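Local coordinates for protein 1,4-dihydroxy-2-naphthoyl-CoA hydrolase (Escherichia coli, PDB 1VH5) that hydrolyses 1,4-dihydroxy-2-naphthoyl-CoA to 1,4-dihydroxy-2-naphthoate and CoA in menaquinone biosynthesis, and also cleaves a wide range of other acyl-CoA thioesters, at residues 28-33 with 65-70; 37-42 with 99-104; 80-85 with 133-138. One frame throughout, in Å; residues are numbered along the deposited sequence.

Contact 1 (28-33 with 65-70); sequences IRFEHI and ESIGSV
Ile28, just before strand 29-33, sends its CD1 methyl to within 4.0 Å of Ser66 OG on helix 57-74, the long helix that the curled sheet of the hotdog fold wraps around. The hydroxyl itself is engaged elsewhere: Ser66 OG is hydrogen-bonded to Val62 O one turn back, and also to His56 NE2 of the second subunit. The same helix carries Glu65, the inferred nucleophile or proton acceptor, whose OE1 is hydrogen-bonded to His91 NE2 of the second subunit. Two residues on, Phe30 makes the main contact. With CG anti to its own carbonyl carbon (chi1 -70°), the ring extends toward the helix and meets it with its far end. Ile67 CA lies at the ring edge, 4.1 Å from CE2, and Ile67 CG1 is equally far from that atom. CZ comes 3.9 Å from Ser66 O, which sits at the ring edge in its plane, while Val70 CG2, in one of two conformers, approaches CZ obliquely at 3.8 Å. Leu14 of helix 11-16 touches both Phe30 and Val70, and Leu38 of the neighbouring strand also packs on the ring. The strand and helix axes run 10.5 Å apart at an angle of 61°, a gap that Phe30 bridges. The interaction is thus mainly apolar, strand 29-33 packing on the helix through one ring, with a carbonyl oxygen facing the slightly positive rim of that ring.

Contact 2 (37-42 with 99-104); sequences TLEATM and RVRGVC
Strands 38-42 and 99-104 pair antiparallel through three two-bond rings, Leu38 with Cys104, Ala40 with Gly102 and Met42 with Val100, and form part of the hotdog sheet that curls around helix 57-74. Their short axes run at 156°, and the backbone bonds include Gly102 N to Ala40 O at 2.8 Å. Leu38, Ala40, Met42, Val100 and Cys104 lie on the helix-facing side, where Ala40 and Cys104 both touch Ile67. There Met42 and Val100 lie side by side, Met42 CE 4.1 Å from Val100 CG2. Glu39, Thr41, Arg101 and Val103 occupy the other face, which is largely polar. Glu39 OE1 forms a salt bridge with Arg101 NH2 at 2.8 Å; the oxygen is met nearly along its C-O axis but stands 27° out of the guanidinium plane, and the carboxylate and guanidinium planes are 75° apart. The Arg101 chain bends at its third torsion, bringing its guanidinium over Thr41, whose CG2 methyl lies 3.9 Å from the group's plane, over its centre. Three bonds grip Thr41 OG1: one with Glu31 OE2 and two accepted from Arg99. That guanidinium approaches side-on, with Asp27 OD1 forming a salt bridge to its NH2, and it places NE 2.9 Å and NH1 3.0 Å from Thr41 OG1, the oxygen lying in the guanidinium plane.

Contact 3 (80-85 with 133-138); sequences QKVVGL and LTTAIL
Lys81 and Leu138 are joined by two backbone bonds where strands 81-85 and 133-138 pair antiparallel, in the part of the hotdog sheet that borders the second subunit. Leu138 N to Lys81 O is short (2.7 Å) and nearly straight, 178° at the hydrogen. Val83 and Ala136 share two more bonds, and Leu85 N adds a fifth, to Thr134 O. Leu85 also lays its side chain against the partner strand, CD1 reaching Ala136 CB at 4.0 Å. The closely packed face is that of Val82, Thr135 and Ile137, where Val82 also packs on Ser69 of helix 57-74. Here Val82 CG1 and Ile137 CG1 meet at 4.2 Å, their side chains crossing at a slant, and Thr135 CB lies 4.1 Å from Val82 CB on the same face. Thr135 spends its hydroxyl on Gln114 OE1 of strand 113-121. The other side, that of Lys81, Val83 and Leu138, is exposed to solvent; the Lys81 chain runs out from it, leading away from the partner strand. Gly84, a substrate-binding residue, is set opposite Thr135 in a non-hydrogen-bonded pair. Backbone bonds from Leu85 continue to the second subunit. The chemistry is therefore that of a sheet held mainly by its main chain, a pairing consistent with holding the substrate-binding Gly84 in place on a strand next to the dimer partner.

In the fold
From the N terminus, strand 29-33 leads into strand 38-43 and then helix 57-74, and contact 1 closes that loop by returning the helix to the first strand. Contact 2 opens inside it at 37-42 and closes at 99-104, beyond the helix, so the two cross. They also touch, since strands 29-33 and 38-43 are neighbours in the sheet. Contact 3 starts after contact 1 has closed, follows it in series and crosses contact 2, closing near the C terminus at 133-138. Val82 and Leu133 pack on the helix at Ser69 and Gly68. Contacts 1 and 2 thus secure one end of the sheet, contact 3 the other, around one helix, and contacts 1 and 3 both reach the second subunit.

Contact 1 (28-33 with 65-70)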
ATOM      1  N   ILE A  28      -9.138  -7.913   6.319  1.00 15.94           N
ATOM      2  CA  ILE A  28      -8.138  -7.737   7.358  1.00 16.29           C
ATOM      3  C   ILE A  28      -8.822  -7.934   8.725  1.00 16.29           C
ATOM      4  O   ILE A  28      -9.872  -7.312   8.984  1.00 18.02           O
ATOM      5  CB  ILE A  28      -7.477  -6.350   7.192  1.00 15.80           C
ATOM      6  CG1 ILE A  28      -6.605  -6.368   5.925  1.00 16.71           C
ATOM      7  CG2 ILE A  28      -6.603  -6.014   8.396  1.00 16.02           C
ATOM      8  CD1 ILE A  28      -6.158  -4.954   5.425  1.00 16.73           C
ATOM      9  N   ARG A  29      -8.225  -8.777   9.575  1.00 16.04           N
ATOM     10  CA  ARG A  29      -8.819  -9.134  10.859  1.00 17.16           C
ATOM     11  C   ARG A  29      -7.776  -8.881  11.943  1.00 15.91           C
ATOM     12  O   ARG A  29      -6.708  -9.501  11.948  1.00 16.35           O
ATOM     13  CB  ARG A  29      -9.175 -10.632  10.898  0.50 17.96           C
ATOM     14  CG  ARG A  29      -9.963 -11.202   9.740  0.50 20.41           C
ATOM     15  CD  ARG A  29     -10.605 -12.553  10.052  0.50 21.68           C
ATOM     16  NE  ARG A  29     -11.197 -13.180   8.872  0.50 21.60           N
ATOM     17  CZ  ARG A  29     -11.040 -14.452   8.506  0.50 22.19           C
ATOM     18  NH1 ARG A  29     -11.637 -14.900   7.405  0.50 22.17           N
ATOM     19  NH2 ARG A  29     -10.278 -15.269   9.221  0.50 23.38           N
ATOM     20  N   PHE A  30      -8.110  -8.021  12.902  1.00 16.13           N
ATOM     21  CA  PHE A  30      -7.276  -7.912  14.111  1.00 16.19           C
ATOM     22  C   PHE A  30      -7.403  -9.180  14.969  1.00 17.14           C
ATOM     23  O   PHE A  30      -8.509  -9.669  15.192  1.00 18.48           O
ATOM     24  CB  PHE A  30      -7.643  -6.638  14.903  1.00 17.69           C
ATOM     25  CG  PHE A  30      -7.218  -5.397  14.190  1.00 16.29           C
ATOM     26  CD1 PHE A  30      -8.020  -4.800  13.211  1.00 18.41           C
ATOM     27  CD2 PHE A  30      -5.978  -4.862  14.432  1.00 17.10           C
ATOM     28  CE1 PHE A  30      -7.582  -3.673  12.501  1.00 18.65           C
ATOM     29  CE2 PHE A  30      -5.516  -3.764  13.711  1.00 18.36           C
ATOM     30  CZ  PHE A  30      -6.322  -3.147  12.788  1.00 18.62           C
ATOM     31  N   GLU A  31      -6.273  -9.707  15.401  1.00 17.48           N
ATOM     32  CA  GLU A  31      -6.198 -11.002  16.080  1.00 18.71           C
ATOM     33  C   GLU A  31      -5.678 -10.917  17.497  1.00 18.88           C
ATOM     34  O   GLU A  31      -5.913 -11.836  18.300  1.00 19.16           O
ATOM     35  CB  GLU A  31      -5.229 -11.912  15.346  1.00 20.74           C
ATOM     36  CG  GLU A  31      -5.496 -12.103  13.874  1.00 23.21           C
ATOM     37  CD  GLU A  31      -6.167 -13.416  13.565  1.00 25.49           C
ATOM     38  OE1 GLU A  31      -6.376 -14.211  14.500  1.00 30.06           O
ATOM     39  OE2 GLU A  31      -6.463 -13.658  12.390  1.00 24.42           O
ATOM     40  N   HIS A  32      -4.864  -9.911  17.817  1.00 17.69           N
ATOM     41  CA  HIS A  32      -4.225  -9.881  19.119  1.00 18.52           C
ATOM     42  C   HIS A  32      -3.867  -8.463  19.507  1.00 18.27           C
ATOM     43  O   HIS A  32      -3.267  -7.733  18.700  1.00 17.67           O
ATOM     44  CB  HIS A  32      -2.980 -10.780  19.103  1.00 19.32           C
ATOM     45  CG  HIS A  32      -2.155 -10.702  20.345  1.00 20.17           C
ATOM     46  ND1 HIS A  32      -2.545 -11.304  21.520  1.00 21.31           N
ATOM     47  CD2 HIS A  32      -0.955 -10.127  20.597  1.00 19.93           C
ATOM     48  CE1 HIS A  32      -1.629 -11.080  22.448  1.00 20.70           C
ATOM     49  NE2 HIS A  32      -0.652 -10.375  21.910  1.00 22.47           N
ATOM     50  N   ILE A  33      -4.273  -8.049  20.703  1.00 17.02           N
ATOM     51  CA  ILE A  33      -3.808  -6.803  21.320  1.00 18.34           C
ATOM     52  C   ILE A  33      -2.979  -7.157  22.540  1.00 18.51           C
ATOM     53  O   ILE A  33      -3.523  -7.547  23.605  1.00 20.10           O
ATOM     54  CB  ILE A  33      -4.976  -5.905  21.776  1.00 20.47           C
ATOM     55  CG1 ILE A  33      -6.035  -5.733  20.681  1.00 21.30           C
ATOM     56  CG2 ILE A  33      -4.440  -4.540  22.219  1.00 20.49           C
ATOM     57  CD1 ILE A  33      -7.305  -5.042  21.203  1.00 22.84           C
ATOM     58  N   GLU A  65      -0.316  -0.235   7.127  1.00 12.51           N
ATOM     59  CA  GLU A  65      -0.862   1.067   7.471  1.00 12.59           C
ATOM     60  C   GLU A  65      -2.142   0.901   8.282  1.00 12.71           C
ATOM     61  O   GLU A  65      -2.419   1.715   9.169  1.00 13.87           O
ATOM     62  CB  GLU A  65      -1.112   1.927   6.209  1.00 13.68           C
ATOM     63  CG  GLU A  65      -1.578   3.340   6.571  1.00 17.54           C
ATOM     64  CD  GLU A  65      -1.126   4.423   5.629  1.00 18.49           C
ATOM     65  OE1 GLU A  65      -0.167   4.219   4.838  1.00 20.07           O
ATOM     66  OE2 GLU A  65      -1.777   5.477   5.698  1.00 19.97           O
ATOM     67  N   SER A  66      -2.958  -0.113   7.974  1.00 13.43           N
ATOM     68  CA  SER A  66      -4.210  -0.323   8.734  1.00 13.89           C
ATOM     69  C   SER A  66      -3.921  -0.615  10.199  1.00 13.98           C
ATOM     70  O   SER A  66      -4.633  -0.137  11.078  1.00 16.09           O
ATOM     71  CB  SER A  66      -4.968  -1.507   8.146  1.00 12.84           C
ATOM     72  OG  SER A  66      -5.419  -1.233   6.821  1.00 13.79           O
ATOM     73  N   ILE A  67      -2.892  -1.411  10.464  1.00 13.34           N
ATOM     74  CA  ILE A  67      -2.516  -1.772  11.842  1.00 14.24           C
ATOM     75  C   ILE A  67      -1.869  -0.591  12.534  1.00 13.86           C
ATOM     76  O   ILE A  67      -2.268  -0.209  13.637  1.00 13.16           O
ATOM     77  CB  ILE A  67      -1.555  -2.982  11.918  1.00 14.96           C
ATOM     78  CG1 ILE A  67      -2.182  -4.238  11.295  1.00 14.55           C
ATOM     79  CG2 ILE A  67      -1.249  -3.306  13.387  1.00 14.08           C
ATOM     80  CD1 ILE A  67      -1.169  -5.320  11.029  1.00 13.77           C
ATOM     81  N   GLY A  68      -0.882   0.027  11.877  1.00 13.53           N
ATOM     82  CA  GLY A  68      -0.172   1.148  12.488  1.00 14.06           C
ATOM     83  C   GLY A  68      -1.080   2.332  12.789  1.00 13.46           C
ATOM     84  O   GLY A  68      -0.895   3.018  13.796  1.00 13.40           O
ATOM     85  N   SER A  69      -2.015   2.630  11.889  1.00 13.67           N
ATOM     86  CA  SER A  69      -2.914   3.769  12.136  1.00 14.52           C
ATOM     87  C   SER A  69      -3.778   3.575  13.371  1.00 15.13           C
ATOM     88  O   SER A  69      -3.955   4.510  14.149  1.00 15.90           O
ATOM     89  CB  SER A  69      -3.871   3.959  10.951  0.65 16.13           C
ATOM     90  OG  SER A  69      -3.164   4.251   9.761  0.65 17.41           O
ATOM     91  N   VAL A  70      -4.334   2.373  13.555  1.00 14.51           N
ATOM     92  CA  VAL A  70      -5.150   2.104  14.739  1.00 14.99           C
ATOM     93  C   VAL A  70      -4.254   2.046  15.976  1.00 14.79           C
ATOM     94  O   VAL A  70      -4.610   2.613  16.996  1.00 14.67           O
ATOM     95  CB  VAL A  70      -5.762   0.644  14.624  0.65 16.36           C
ATOM     96  CG1 VAL A  70      -6.248   0.116  15.992  0.65 16.05           C
ATOM     97  CG2 VAL A  70      -6.863   0.562  13.598  0.65 19.08           C
TER

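Contact 2 (37-42 with 99-104)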
ATOM      1  N   THR A  37       2.003  -4.520  21.556  1.00 16.72           N
ATOM      2  CA  THR A  37       1.992  -4.943  20.156  1.00 17.05           C
ATOM      3  C   THR A  37       0.570  -5.094  19.691  1.00 15.49           C
ATOM      4  O   THR A  37      -0.340  -5.301  20.483  1.00 17.17           O
ATOM      5  CB  THR A  37       2.743  -6.250  19.895  1.00 18.18           C
ATOM      6  OG1 THR A  37       2.158  -7.305  20.655  1.00 19.70           O
ATOM      7  CG2 THR A  37       4.195  -6.188  20.379  1.00 19.62           C
ATOM      8  N   LEU A  38       0.375  -4.981  18.377  1.00 15.58           N
ATOM      9  CA  LEU A  38      -0.941  -5.202  17.779  1.00 14.93           C
ATOM     10  C   LEU A  38      -0.775  -6.108  16.557  1.00 14.94           C
ATOM     11  O   LEU A  38       0.116  -5.868  15.739  1.00 16.14           O
ATOM     12  CB  LEU A  38      -1.593  -3.863  17.452  1.00 15.82           C
ATOM     13  CG  LEU A  38      -3.034  -3.844  16.966  1.00 15.67           C
ATOM     14  CD1 LEU A  38      -4.017  -4.436  17.996  1.00 17.27           C
ATOM     15  CD2 LEU A  38      -3.418  -2.429  16.588  1.00 15.46           C
ATOM     16  N   GLU A  39      -1.573  -7.176  16.429  1.00 14.87           N
ATOM     17  CA  GLU A  39      -1.455  -8.078  15.277  1.00 16.00           C
ATOM     18  C   GLU A  39      -2.769  -8.183  14.526  1.00 15.98           C
ATOM     19  O   GLU A  39      -3.862  -8.207  15.114  1.00 16.71           O
ATOM     20  CB  GLU A  39      -1.057  -9.508  15.678  1.00 17.38           C
ATOM     21  CG  GLU A  39       0.149  -9.587  16.584  1.00 20.68           C
ATOM     22  CD  GLU A  39       0.509 -11.003  17.003  1.00 22.62           C
ATOM     23  OE1 GLU A  39      -0.210 -11.962  16.618  1.00 24.50           O
ATOM     24  OE2 GLU A  39       1.533 -11.148  17.716  1.00 26.09           O
ATOM     25  N   ALA A  40      -2.647  -8.243  13.193  1.00 16.29           N
ATOM     26  CA  ALA A  40      -3.790  -8.500  12.334  1.00 15.72           C
ATOM     27  C   ALA A  40      -3.378  -9.404  11.184  1.00 14.94           C
ATOM     28  O   ALA A  40      -2.210  -9.394  10.762  1.00 14.99           O
ATOM     29  CB  ALA A  40      -4.364  -7.236  11.825  1.00 16.86           C
ATOM     30  N   THR A  41      -4.333 -10.169  10.652  1.00 14.35           N
ATOM     31  CA  THR A  41      -4.054 -10.991   9.474  1.00 15.81           C
ATOM     32  C   THR A  41      -4.859 -10.548   8.255  1.00 15.07           C
ATOM     33  O   THR A  41      -5.802  -9.811   8.347  1.00 15.96           O
ATOM     34  CB  THR A  41      -4.334 -12.480   9.734  1.00 15.03           C
ATOM     35  OG1 THR A  41      -5.735 -12.641  10.023  1.00 17.72           O
ATOM     36  CG2 THR A  41      -3.539 -13.001  10.926  1.00 16.76           C
ATOM     37  N   MET A  42      -4.435 -11.038   7.092  1.00 15.19           N
ATOM     38  CA  MET A  42      -5.040 -10.703   5.799  1.00 14.77           C
ATOM     39  C   MET A  42      -4.850 -11.875   4.861  1.00 15.03           C
ATOM     40  O   MET A  42      -3.775 -12.467   4.820  1.00 14.55           O
ATOM     41  CB  MET A  42      -4.370  -9.459   5.206  1.00 14.17           C
ATOM     42  CG  MET A  42      -4.886  -8.965   3.836  1.00 15.84           C
ATOM     43  SD  MET A  42      -3.996  -7.535   3.233  1.00 16.09           S
ATOM     44  CE  MET A  42      -2.497  -8.266   2.916  1.00 16.33           C
ATOM     45  N   ARG A  99      -3.004 -16.896   4.976  1.00 16.81           N
ATOM     46  CA  ARG A  99      -3.134 -15.542   5.492  1.00 17.00           C
ATOM     47  C   ARG A  99      -1.772 -15.104   5.922  1.00 16.27           C
ATOM     48  O   ARG A  99      -1.003 -15.912   6.426  1.00 17.86           O
ATOM     49  CB  ARG A  99      -4.095 -15.464   6.678  1.00 17.38           C
ATOM     50  CG  ARG A  99      -5.531 -15.892   6.340  1.00 17.74           C
ATOM     51  CD  ARG A  99      -6.472 -15.813   7.526  1.00 18.46           C
ATOM     52  NE  ARG A  99      -6.729 -14.437   7.966  1.00 18.39           N
ATOM     53  CZ  ARG A  99      -7.630 -13.643   7.426  1.00 17.33           C
ATOM     54  NH1 ARG A  99      -7.805 -12.424   7.896  1.00 18.88           N
ATOM     55  NH2 ARG A  99      -8.387 -14.067   6.409  1.00 18.87           N
ATOM     56  N   VAL A 100      -1.480 -13.827   5.731  1.00 14.95           N
ATOM     57  CA  VAL A 100      -0.258 -13.261   6.312  1.00 14.45           C
ATOM     58  C   VAL A 100      -0.603 -12.497   7.564  1.00 14.16           C
ATOM     59  O   VAL A 100      -1.746 -12.113   7.755  1.00 15.56           O
ATOM     60  CB  VAL A 100       0.503 -12.324   5.302  1.00 13.92           C
ATOM     61  CG1 VAL A 100       1.061 -13.157   4.162  1.00 15.00           C
ATOM     62  CG2 VAL A 100      -0.364 -11.158   4.824  1.00 15.30           C
ATOM     63  N   ARG A 101       0.394 -12.348   8.433  1.00 14.54           N
ATOM     64  CA  ARG A 101       0.179 -11.700   9.728  1.00 14.21           C
ATOM     65  C   ARG A 101       1.100 -10.498   9.906  1.00 13.68           C
ATOM     66  O   ARG A 101       2.320 -10.648   9.810  1.00 14.75           O
ATOM     67  CB  ARG A 101       0.409 -12.696  10.854  1.00 15.31           C
ATOM     68  CG  ARG A 101       0.165 -12.114  12.278  1.00 15.21           C
ATOM     69  CD  ARG A 101       0.519 -13.118  13.394  1.00 18.23           C
ATOM     70  NE  ARG A 101      -0.366 -14.265  13.309  1.00 20.25           N
ATOM     71  CZ  ARG A 101      -1.477 -14.394  14.007  1.00 22.83           C
ATOM     72  NH1 ARG A 101      -2.255 -15.454  13.800  1.00 24.46           N
ATOM     73  NH2 ARG A 101      -1.825 -13.465  14.888  1.00 22.61           N
ATOM     74  N   GLY A 102       0.519  -9.338  10.171  1.00 13.92           N
ATOM     75  CA  GLY A 102       1.320  -8.180  10.541  1.00 13.19           C
ATOM     76  C   GLY A 102       1.425  -8.040  12.045  1.00 14.09           C
ATOM     77  O   GLY A 102       0.416  -8.169  12.763  1.00 15.42           O
ATOM     78  N   VAL A 103       2.641  -7.758  12.484  1.00 14.47           N
ATOM     79  CA  VAL A 103       2.954  -7.604  13.900  1.00 14.58           C
ATOM     80  C   VAL A 103       3.517  -6.188  14.042  1.00 14.87           C
ATOM     81  O   VAL A 103       4.556  -5.887  13.461  1.00 14.76           O
ATOM     82  CB  VAL A 103       4.040  -8.636  14.393  1.00 15.02           C
ATOM     83  CG1 VAL A 103       4.316  -8.445  15.856  1.00 16.99           C
ATOM     84  CG2 VAL A 103       3.607 -10.100  14.114  1.00 17.54           C
ATOM     85  N   CYS A 104       2.815  -5.334  14.781  1.00 14.11           N
ATOM     86  CA  CYS A 104       3.155  -3.912  14.847  1.00 13.73           C
ATOM     87  C   CYS A 104       3.652  -3.601  16.260  1.00 14.98           C
ATOM     88  O   CYS A 104       2.978  -3.958  17.246  1.00 16.84           O
ATOM     89  CB  CYS A 104       1.871  -3.121  14.547  1.00 15.12           C
ATOM     90  SG  CYS A 104       1.994  -1.329  14.698  1.00 15.61           S
TER

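Contact 3 (80-85 with 133-138)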
ATOM      1  N   GLN A  80      -7.976  13.528  20.478  1.00 20.25           N
ATOM      2  CA  GLN A  80      -6.759  13.452  19.668  1.00 19.17           C
ATOM      3  C   GLN A  80      -6.906  12.382  18.614  1.00 18.14           C
ATOM      4  O   GLN A  80      -7.656  11.401  18.776  1.00 18.02           O
ATOM      5  CB  GLN A  80      -5.559  13.079  20.519  1.00 19.06           C
ATOM      6  CG  GLN A  80      -5.079  14.197  21.393  1.00 19.26           C
ATOM      7  CD  GLN A  80      -3.891  13.791  22.225  1.00 18.40           C
ATOM      8  OE1 GLN A  80      -3.727  12.617  22.584  1.00 17.66           O
ATOM      9  NE2 GLN A  80      -3.111  14.764  22.610  1.00 22.87           N
ATOM     10  N   LYS A  81      -6.205  12.589  17.511  1.00 18.64           N
ATOM     11  CA  LYS A  81      -6.168  11.605  16.442  1.00 18.01           C
ATOM     12  C   LYS A  81      -4.756  11.576  15.870  1.00 16.70           C
ATOM     13  O   LYS A  81      -3.897  12.389  16.234  1.00 17.29           O
ATOM     14  CB  LYS A  81      -7.180  11.975  15.339  1.00 20.71           C
ATOM     15  CG  LYS A  81      -8.642  12.159  15.780  1.00 24.29           C
ATOM     16  CD  LYS A  81      -9.496  12.421  14.556  1.00 28.96           C
ATOM     17  CE  LYS A  81     -10.917  12.823  14.930  1.00 32.01           C
ATOM     18  NZ  LYS A  81     -11.913  12.252  13.982  1.00 34.29           N
ATOM     19  N   VAL A  82      -4.513  10.611  14.986  1.00 15.70           N
ATOM     20  CA  VAL A  82      -3.241  10.572  14.259  1.00 15.65           C
ATOM     21  C   VAL A  82      -3.475  10.631  12.769  1.00 15.86           C
ATOM     22  O   VAL A  82      -4.516  10.158  12.280  1.00 17.05           O
ATOM     23  CB  VAL A  82      -2.354   9.335  14.601  1.00 16.15           C
ATOM     24  CG1 VAL A  82      -2.113   9.238  16.117  1.00 16.82           C
ATOM     25  CG2 VAL A  82      -2.938   8.036  14.095  1.00 15.36           C
ATOM     26  N   VAL A  83      -2.488  11.193  12.070  1.00 15.48           N
ATOM     27  CA  VAL A  83      -2.509  11.253  10.607  1.00 16.13           C
ATOM     28  C   VAL A  83      -1.201  10.639  10.109  1.00 16.07           C
ATOM     29  O   VAL A  83      -0.122  10.965  10.615  1.00 17.14           O
ATOM     30  CB  VAL A  83      -2.595  12.767  10.140  0.65 16.83           C
ATOM     31  CG1 VAL A  83      -2.579  12.926   8.614  0.65 17.31           C
ATOM     32  CG2 VAL A  83      -3.819  13.440  10.735  0.65 17.86           C
ATOM     33  N   GLY A  84      -1.297   9.729   9.148  1.00 15.45           N
ATOM     34  CA  GLY A  84      -0.122   9.149   8.526  1.00 14.90           C
ATOM     35  C   GLY A  84       0.628  10.157   7.679  1.00 13.65           C
ATOM     36  O   GLY A  84       0.050  10.877   6.883  1.00 15.06           O
ATOM     37  N   LEU A  85       1.939  10.247   7.889  1.00 12.95           N
ATOM     38  CA  LEU A  85       2.831  11.091   7.105  1.00 13.60           C
ATOM     39  C   LEU A  85       3.611  10.332   6.046  1.00 12.10           C
ATOM     40  O   LEU A  85       3.677  10.791   4.919  1.00 12.94           O
ATOM     41  CB  LEU A  85       3.816  11.847   8.012  1.00 13.86           C
ATOM     42  CG  LEU A  85       3.216  12.758   9.079  1.00 13.82           C
ATOM     43  CD1 LEU A  85       4.394  13.257   9.931  1.00 16.89           C
ATOM     44  CD2 LEU A  85       2.393  13.909   8.509  1.00 16.38           C
ATOM     45  N   LEU A 133       5.912   3.150   9.645  1.00 12.77           N
ATOM     46  CA  LEU A 133       4.925   4.195   9.469  1.00 12.53           C
ATOM     47  C   LEU A 133       5.235   5.309  10.434  1.00 12.63           C
ATOM     48  O   LEU A 133       5.418   5.056  11.630  1.00 12.74           O
ATOM     49  CB  LEU A 133       3.523   3.608   9.764  1.00 13.43           C
ATOM     50  CG  LEU A 133       2.375   4.625   9.781  1.00 14.52           C
ATOM     51  CD1 LEU A 133       2.063   5.254   8.417  1.00 15.78           C
ATOM     52  CD2 LEU A 133       1.085   4.033  10.462  1.00 16.48           C
ATOM     53  N   THR A 134       5.303   6.536   9.922  1.00 11.41           N
ATOM     54  CA  THR A 134       5.409   7.735  10.736  1.00 12.48           C
ATOM     55  C   THR A 134       4.087   8.453  10.766  1.00 12.45           C
ATOM     56  O   THR A 134       3.534   8.711   9.691  1.00 12.21           O
ATOM     57  CB  THR A 134       6.522   8.643  10.170  1.00 14.19           C
ATOM     58  OG1 THR A 134       7.765   7.932  10.174  1.00 15.76           O
ATOM     59  CG2 THR A 134       6.717   9.909  11.029  1.00 15.14           C
ATOM     60  N   THR A 135       3.604   8.802  11.971  1.00 13.41           N
ATOM     61  CA  THR A 135       2.356   9.572  12.112  1.00 13.53           C
ATOM     62  C   THR A 135       2.608  10.857  12.847  1.00 15.18           C
ATOM     63  O   THR A 135       3.583  10.990  13.592  1.00 14.94           O
ATOM     64  CB  THR A 135       1.331   8.793  12.935  1.00 15.32           C
ATOM     65  OG1 THR A 135       1.844   8.634  14.275  1.00 15.38           O
ATOM     66  CG2 THR A 135       1.078   7.401  12.360  1.00 15.75           C
ATOM     67  N   ALA A 136       1.722  11.802  12.615  1.00 15.31           N
ATOM     68  CA  ALA A 136       1.639  13.005  13.452  1.00 16.31           C
ATOM     69  C   ALA A 136       0.406  12.924  14.343  1.00 16.19           C
ATOM     70  O   ALA A 136      -0.652  12.454  13.921  1.00 15.76           O
ATOM     71  CB  ALA A 136       1.571  14.246  12.602  1.00 17.62           C
ATOM     72  N   ILE A 137       0.556  13.413  15.568  1.00 16.20           N
ATOM     73  CA  ILE A 137      -0.579  13.517  16.470  1.00 17.63           C
ATOM     74  C   ILE A 137      -1.286  14.852  16.258  1.00 16.76           C
ATOM     75  O   ILE A 137      -0.633  15.884  16.149  1.00 17.82           O
ATOM     76  CB  ILE A 137      -0.085  13.331  17.886  1.00 18.05           C
ATOM     77  CG1 ILE A 137       0.498  11.897  18.047  1.00 19.00           C
ATOM     78  CG2 ILE A 137      -1.246  13.565  18.916  1.00 20.27           C
ATOM     79  CD1 ILE A 137       1.336  11.675  19.275  1.00 22.60           C
ATOM     80  N   LEU A 138      -2.616  14.806  16.135  1.00 18.23           N
ATOM     81  CA  LEU A 138      -3.445  16.002  15.949  1.00 20.94           C
ATOM     82  C   LEU A 138      -4.335  16.193  17.167  1.00 22.28           C
ATOM     83  O   LEU A 138      -4.945  15.221  17.678  1.00 20.61           O
ATOM     84  CB  LEU A 138      -4.294  15.835  14.697  1.00 22.80           C
ATOM     85  CG  LEU A 138      -3.530  16.009  13.372  1.00 25.67           C
ATOM     86  CD1 LEU A 138      -4.475  16.280  12.240  1.00 28.62           C
ATOM     87  CD2 LEU A 138      -2.493  17.115  13.426  1.00 27.42           C
TER